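Local coordinates for protein T cell receptor mu chain (Monodelphis domestica, PDB 7L15) that pairs with a gamma chain to form the marsupial gamma-mu T cell receptor, which probably recognises antigen through its variable immunoglobulin domains, at residues I172-S178 / A189-V195. Sequence-based numbering, arbitrary orientation.
Sequences ISAQSLS and AIHIGRV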
loop_
_atom_site.group_PDB
_atom_site.type_symbol
_atom_site.label_atom_id
_atom_site.label_comp_id
_atom_site.label_asym_id
_atom_site.label_seq_id
_atom_site.Cartn_x
_atom_site.Cartn_y
_atom_site.Cartn_z
ATOM N N ILE A 172 -29.492 -11.892 3.165
ATOM C CA ILE A 172 -29.086 -12.508 1.907
ATOM C C ILE A 172 -27.709 -13.125 2.112
ATOM O O ILE A 172 -27.039 -12.856 3.114
ATOM C CB ILE A 172 -29.096 -11.513 0.724
ATOM C CG1 ILE A 172 -27.931 -10.535 0.796
ATOM C CG2 ILE A 172 -30.392 -10.729 0.682
ATOM C CD1 ILE A 172 -27.911 -9.520 -0.367
ATOM N N SER A 173 -27.290 -13.965 1.174
ATOM C CA SER A 173 -26.007 -14.640 1.241
ATOM C C SER A 173 -24.864 -13.722 0.799
ATOM O O SER A 173 -25.054 -12.730 0.087
ATOM C CB SER A 173 -26.030 -15.888 0.357
ATOM O OG SER A 173 -26.338 -15.535 -0.981
ATOM N N ALA A 174 -23.658 -14.077 1.246
ATOM C CA ALA A 174 -22.402 -13.483 0.771
ATOM C C ALA A 174 -22.324 -11.969 1.007
ATOM O O ALA A 174 -21.755 -11.231 0.197
ATOM C CB ALA A 174 -22.164 -13.816 -0.704
ATOM N N GLN A 175 -22.864 -11.508 2.138
ATOM C CA GLN A 175 -22.719 -10.114 2.551
ATOM C C GLN A 175 -21.325 -9.854 3.102
ATOM O O GLN A 175 -20.742 -10.719 3.762
ATOM C CB GLN A 175 -23.749 -9.761 3.623
ATOM C CG GLN A 175 -25.167 -9.667 3.124
ATOM C CD GLN A 175 -26.150 -9.373 4.242
ATOM O OE1 GLN A 175 -26.033 -8.365 4.954
ATOM N NE2 GLN A 175 -27.127 -10.254 4.404
ATOM N N SER A 176 -20.801 -8.646 2.843
ATOM C CA SER A 176 -19.488 -8.221 3.332
ATOM C C SER A 176 -19.337 -6.701 3.207
ATOM O O SER A 176 -19.760 -6.107 2.212
ATOM C CB SER A 176 -18.355 -8.917 2.576
ATOM O OG SER A 176 -18.426 -8.598 1.206
ATOM N N LEU A 177 -18.678 -6.097 4.195
ATOM C CA LEU A 177 -18.667 -4.654 4.397
ATOM C C LEU A 177 -17.262 -4.091 4.237
ATOM O O LEU A 177 -16.319 -4.587 4.860
ATOM C CB LEU A 177 -19.183 -4.314 5.796
ATOM C CG LEU A 177 -19.094 -2.842 6.192
ATOM C CD1 LEU A 177 -20.111 -2.033 5.421
ATOM C CD2 LEU A 177 -19.323 -2.713 7.669
ATOM N N SER A 178 -17.129 -3.033 3.443
ATOM C CA SER A 178 -15.867 -2.311 3.294
ATOM C C SER A 178 -16.068 -0.867 3.722
ATOM O O SER A 178 -17.048 -0.223 3.335
ATOM C CB SER A 178 -15.353 -2.349 1.854
ATOM O OG SER A 178 -15.320 -3.668 1.337
ATOM N N ALA A 189 -18.824 3.809 3.034
ATOM C CA ALA A 189 -18.705 2.370 3.126
ATOM C C ALA A 189 -19.581 1.756 2.058
ATOM O O ALA A 189 -20.540 2.374 1.580
ATOM C CB ALA A 189 -19.098 1.858 4.522
ATOM N N ILE A 190 -19.216 0.540 1.677
ATOM C CA ILE A 190 -19.949 -0.252 0.707
ATOM C C ILE A 190 -20.161 -1.625 1.305
ATOM O O ILE A 190 -19.203 -2.254 1.767
ATOM C CB ILE A 190 -19.208 -0.360 -0.640
ATOM C CG1 ILE A 190 -19.228 0.992 -1.340
ATOM C CG2 ILE A 190 -19.862 -1.422 -1.521
ATOM C CD1 ILE A 190 -18.546 0.964 -2.596
ATOM N N HIS A 191 -21.411 -2.081 1.304
ATOM C CA HIS A 191 -21.794 -3.413 1.745
ATOM C C HIS A 191 -22.275 -4.187 0.519
ATOM O O HIS A 191 -23.238 -3.773 -0.135
ATOM C CB HIS A 191 -22.889 -3.303 2.809
ATOM C CG HIS A 191 -23.155 -4.567 3.568
ATOM N ND1 HIS A 191 -22.192 -5.202 4.320
ATOM C CD2 HIS A 191 -24.291 -5.285 3.729
ATOM C CE1 HIS A 191 -22.715 -6.270 4.892
ATOM N NE2 HIS A 191 -23.990 -6.342 4.553
ATOM N N ILE A 192 -21.615 -5.306 0.214
ATOM C CA ILE A 192 -21.866 -6.076 -1.000
ATOM C C ILE A 192 -22.642 -7.339 -0.652
ATOM O O ILE A 192 -22.394 -7.961 0.387
ATOM C CB ILE A 192 -20.541 -6.419 -1.701
ATOM C CG1 ILE A 192 -19.873 -5.140 -2.210
ATOM C CG2 ILE A 192 -20.771 -7.388 -2.832
ATOM C CD1 ILE A 192 -20.560 -4.529 -3.379
ATOM N N GLY A 193 -23.581 -7.721 -1.519
ATOM C CA GLY A 193 -24.269 -8.984 -1.349
ATOM C C GLY A 193 -24.742 -9.523 -2.681
ATOM O O GLY A 193 -24.642 -8.856 -3.709
ATOM N N ARG A 194 -25.254 -10.760 -2.654
ATOM C CA ARG A 194 -25.732 -11.453 -3.848
ATOM C C ARG A 194 -27.229 -11.692 -3.724
ATOM O O ARG A 194 -27.689 -12.256 -2.729
ATOM C CB ARG A 194 -25.000 -12.783 -4.051
ATOM C CG ARG A 194 -23.500 -12.742 -3.765
ATOM C CD ARG A 194 -22.804 -11.578 -4.407
ATOM N NE ARG A 194 -22.690 -11.738 -5.842
ATOM C CZ ARG A 194 -21.531 -11.846 -6.474
ATOM N NH1 ARG A 194 -20.396 -11.791 -5.784
ATOM N NH2 ARG A 194 -21.509 -11.993 -7.790
ATOM N N VAL A 195 -27.988 -11.273 -4.735
ATOM C CA VAL A 195 -29.433 -11.477 -4.741
ATOM C C VAL A 195 -29.920 -11.332 -6.171
ATOM O O VAL A 195 -29.378 -10.545 -6.949
ATOM C CB VAL A 195 -30.147 -10.489 -3.780
ATOM C CG1 VAL A 195 -30.195 -9.083 -4.371
ATOM C CG2 VAL A 195 -31.554 -10.995 -3.414
HETATM O O HOH W 1 -17.451 -4.789 0.601
#
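H191 and Q175 meet on the inner face of a beta hairpin in the C1-type immunoglobulin domain, where strand 175-181, the outermost strand within this chain of a four-stranded antiparallel sheet, runs beside strand 187-194. The bond runs from H191 NE2 to Q175 OE1, 2.9 Å long and nearly straight at 165°. It lies in the imidazole plane and falls on a lone pair of the amide oxygen, although the amide and ring planes stand 85° apart. The ring of H191 leans against the neighbouring strand because chi1 (-167°) sets CG opposite the backbone N, and L177 CB reaches the ring edge at 3.5 Å from H191 ND1.

The other end of the glutamine amide fixes its rotation: Q175 NE2 donates to I172 O at 2.9 Å, while OE1 also accepts from the backbone N of L165. One buried histidine is thereby linked to the corner at A174, where the chain passes from the sheet containing L165 to that of the hairpin. I172 CD1 packs 3.8 Å from G193 CA, and the same side chain touches V149 of one sheet and L165 of the other, so it bridges the two sheets of the sandwich.

Backbone pairing supplies the frame. S176 and I192 exchange two bonds, as do S178 and I190, whereas R194 N to S173 O is weak at 3.4 Å. S176, S178, I190, I192 and R194 turn their side chains to the opposite face, a face that S178, I190, I192 and R194 use to meet the gamma chain: I190 packs on W189 of that chain, and R194 NH1 forms a salt bridge with its E150. On this face a water donates to both S176 O, at 3.1 Å, and I190 O, at 3.3 Å.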